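Local coordinates for protein aminoacyl-histidine dipeptidase (Vibrio alginolyticus, PDB 3MRU) that probably hydrolyses dipeptides such as Xaa-His (carnosinase-like) as a zinc-dependent metallopeptidase of the M20C family, at residues K213-G218 / K297-I302. Residues are numbered along the deposited sequence; the frame is centred on the assembly and turned at random.
Sequences KGLKGG and KIETDI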
ATOM      1  N   LYS A 213      10.584  17.603  16.429  1.00 82.03           N
ATOM      2  CA  LYS A 213      11.034  16.494  15.596  1.00 83.16           C
ATOM      3  C   LYS A 213      11.618  15.333  16.397  1.00 83.61           C
ATOM      4  O   LYS A 213      11.560  15.314  17.637  1.00 83.87           O
ATOM      5  CB  LYS A 213      12.081  16.949  14.559  1.00 84.46           C
ATOM      6  CG  LYS A 213      13.402  17.483  15.121  1.00 85.25           C
ATOM      7  CD  LYS A 213      14.363  17.827  13.984  1.00 85.61           C
ATOM      8  CE  LYS A 213      15.828  17.866  14.437  1.00 87.50           C
ATOM      9  NZ  LYS A 213      16.629  18.742  13.518  1.00 89.06           N
ATOM     10  N   GLY A 214      12.168  14.360  15.666  1.00 73.83           N
ATOM     11  CA  GLY A 214      12.723  13.154  16.254  1.00 73.89           C
ATOM     12  C   GLY A 214      11.637  12.121  16.470  1.00 74.09           C
ATOM     13  O   GLY A 214      11.903  11.047  17.009  1.00 74.24           O
ATOM     14  N   LEU A 215      10.411  12.440  16.070  1.00 74.89           N
ATOM     15  CA  LEU A 215       9.352  11.445  16.067  1.00 75.19           C
ATOM     16  C   LEU A 215       9.705  10.280  15.138  1.00 75.30           C
ATOM     17  O   LEU A 215      10.246  10.488  14.052  1.00 75.43           O
ATOM     18  CB  LEU A 215       8.018  12.070  15.673  1.00 85.62           C
ATOM     19  CG  LEU A 215       7.220  12.864  16.722  1.00 85.78           C
ATOM     20  CD1 LEU A 215       7.053  12.100  18.043  1.00 84.60           C
ATOM     21  CD2 LEU A 215       7.813  14.256  16.962  1.00 86.14           C
ATOM     22  N   LYS A 216       9.419   9.060  15.589  1.00 75.99           N
ATOM     23  CA  LYS A 216       9.776   7.848  14.863  1.00 76.87           C
ATOM     24  C   LYS A 216       9.126   7.764  13.479  1.00 76.90           C
ATOM     25  O   LYS A 216       9.561   6.964  12.622  1.00 77.34           O
ATOM     26  CB  LYS A 216       9.414   6.596  15.675  1.00 83.60           C
ATOM     27  CG  LYS A 216      10.594   5.931  16.397  1.00 84.29           C
ATOM     28  CD  LYS A 216      10.105   4.919  17.459  1.00 84.31           C
ATOM     29  CE  LYS A 216      11.270   4.175  18.126  1.00 85.26           C
ATOM     30  NZ  LYS A 216      12.187   5.105  18.864  1.00 86.88           N
ATOM     31  N   GLY A 217       8.100   8.586  13.261  1.00 72.85           N
ATOM     32  CA  GLY A 217       7.349   8.554  12.019  1.00 72.26           C
ATOM     33  C   GLY A 217       6.926   7.142  11.639  1.00 72.08           C
ATOM     34  O   GLY A 217       6.764   6.252  12.497  1.00 71.50           O
ATOM     35  N   GLY A 218       6.753   6.937  10.339  1.00 77.58           N
ATOM     36  CA  GLY A 218       6.271   5.661   9.835  1.00 77.42           C
ATOM     37  C   GLY A 218       5.395   5.836   8.619  1.00 77.30           C
ATOM     38  O   GLY A 218       5.192   6.945   8.120  1.00 77.52           O
ATOM     39  N   LYS A 297       7.030   6.048  26.140  1.00 89.48           N
ATOM     40  CA  LYS A 297       7.188   4.608  25.956  1.00 90.29           C
ATOM     41  C   LYS A 297       7.532   4.281  24.485  1.00 90.92           C
ATOM     42  O   LYS A 297       8.609   3.733  24.203  1.00 90.88           O
ATOM     43  CB  LYS A 297       5.932   3.862  26.436  1.00 97.49           C
ATOM     44  CG  LYS A 297       6.138   2.380  26.780  1.00 97.77           C
ATOM     45  CD  LYS A 297       6.432   1.497  25.547  1.00 98.46           C
ATOM     46  CE  LYS A 297       5.304   1.530  24.507  1.00 98.79           C
ATOM     47  NZ  LYS A 297       5.429   0.472  23.463  1.00 98.51           N
ATOM     48  N   ILE A 298       6.625   4.640  23.567  1.00103.26           N
ATOM     49  CA  ILE A 298       6.785   4.398  22.117  1.00103.54           C
ATOM     50  C   ILE A 298       7.718   5.431  21.430  1.00103.92           C
ATOM     51  O   ILE A 298       8.467   5.088  20.504  1.00103.85           O
ATOM     52  CB  ILE A 298       5.385   4.253  21.382  1.00 89.82           C
ATOM     53  CG1 ILE A 298       5.530   3.567  20.012  1.00 90.06           C
ATOM     54  CG2 ILE A 298       4.649   5.596  21.261  1.00 89.32           C
ATOM     55  CD1 ILE A 298       5.876   2.085  20.076  1.00 84.56           C
ATOM     56  N   GLU A 299       7.690   6.675  21.906  1.00 76.65           N
ATOM     57  CA  GLU A 299       8.437   7.752  21.275  1.00 77.31           C
ATOM     58  C   GLU A 299       9.653   8.126  22.104  1.00 77.55           C
ATOM     59  O   GLU A 299       9.576   8.949  23.025  1.00 77.78           O
ATOM     60  CB  GLU A 299       7.537   8.966  21.055  1.00111.01           C
ATOM     61  CG  GLU A 299       6.376   8.758  20.067  1.00112.68           C
ATOM     62  CD  GLU A 299       6.794   8.797  18.590  1.00113.53           C
ATOM     63  OE1 GLU A 299       5.910   8.670  17.710  1.00113.75           O
ATOM     64  OE2 GLU A 299       7.999   8.965  18.302  1.00114.17           O
ATOM     65  N   THR A 300      10.784   7.516  21.756  1.00 94.48           N
ATOM     66  CA  THR A 300      12.018   7.616  22.542  1.00 94.49           C
ATOM     67  C   THR A 300      12.745   8.942  22.352  1.00 94.51           C
ATOM     68  O   THR A 300      12.978   9.667  23.318  1.00 94.55           O
ATOM     69  CB  THR A 300      12.978   6.462  22.220  1.00100.07           C
ATOM     70  OG1 THR A 300      13.519   6.644  20.901  1.00100.32           O
ATOM     71  CG2 THR A 300      12.243   5.109  22.314  1.00 99.90           C
ATOM     72  N   ASP A 301      13.099   9.262  21.112  1.00103.70           N
ATOM     73  CA  ASP A 301      13.789  10.507  20.852  1.00103.91           C
ATOM     74  C   ASP A 301      12.843  11.630  20.445  1.00103.59           C
ATOM     75  O   ASP A 301      12.588  11.839  19.274  1.00103.81           O
ATOM     76  CB  ASP A 301      14.864  10.317  19.797  1.00130.79           C
ATOM     77  CG  ASP A 301      15.828  11.487  19.755  1.00132.99           C
ATOM     78  OD1 ASP A 301      15.531  12.483  19.038  1.00134.45           O
ATOM     79  OD2 ASP A 301      16.871  11.415  20.460  1.00134.87           O
ATOM     80  N   ILE A 302      12.322  12.357  21.419  1.00 85.51           N
ATOM     81  CA  ILE A 302      11.380  13.426  21.120  1.00 85.02           C
ATOM     82  C   ILE A 302      12.056  14.726  21.477  1.00 84.79           C
ATOM     83  O   ILE A 302      12.316  15.011  22.646  1.00 84.81           O
ATOM     84  CB  ILE A 302      10.041  13.272  21.897  1.00 85.86           C
ATOM     85  CG1 ILE A 302       9.330  11.975  21.500  1.00 85.67           C
ATOM     86  CG2 ILE A 302       9.125  14.475  21.673  1.00 85.43           C
ATOM     87  CD1 ILE A 302       8.274  11.565  22.527  1.00 78.92           C
TER
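Glu-299 reaches from its loop to the backbone of Lys-216 and makes the one clear hydrogen bond between 213-218 and 297-302. Its OE2 takes the N-H of Lys-216 at 3.1 Å (N to OE2), almost straight at 175°, on the syn lone pair. The other oxygen, OE1, is hydrogen-bonded by the backbone N of Gly-229, so two main-chain N-H groups from different loops grip a single carboxylate and fix its rotation. A glutamate suits the place: the chain is long enough to bend at chi2 (-78°) and present both oxygens to separate donors in a buried setting.

The methyl CD1 of Leu-215 lies against the carboxylate, the two side chains crossing at about a right angle. Ile-302 backs that methyl, its CG1 4.1 Å from Leu-215 CD1, so the branched leucine covers one flank of the polar group.

Lys-216 leads its flexible chain along the more open side. CD lies 3.5 Å from Ile-298 O, and a bend at chi4 (62°) turns NZ to Thr-300, 2.9 Å from OG1. Gly-214 has a positive phi, a conformation glycine adopts readily.

The contact joins the turn leaving strand 205-213 to the link between helix 277-295 and strand 303-308, away from the zinc site. Lys-213 hydrogen-bonds through its backbone to Val-303, where strand 205-213 ends beside the start of its antiparallel partner 303-308, while Ile-302 packs on Lys-292 and Leu-295 of helix 277-295.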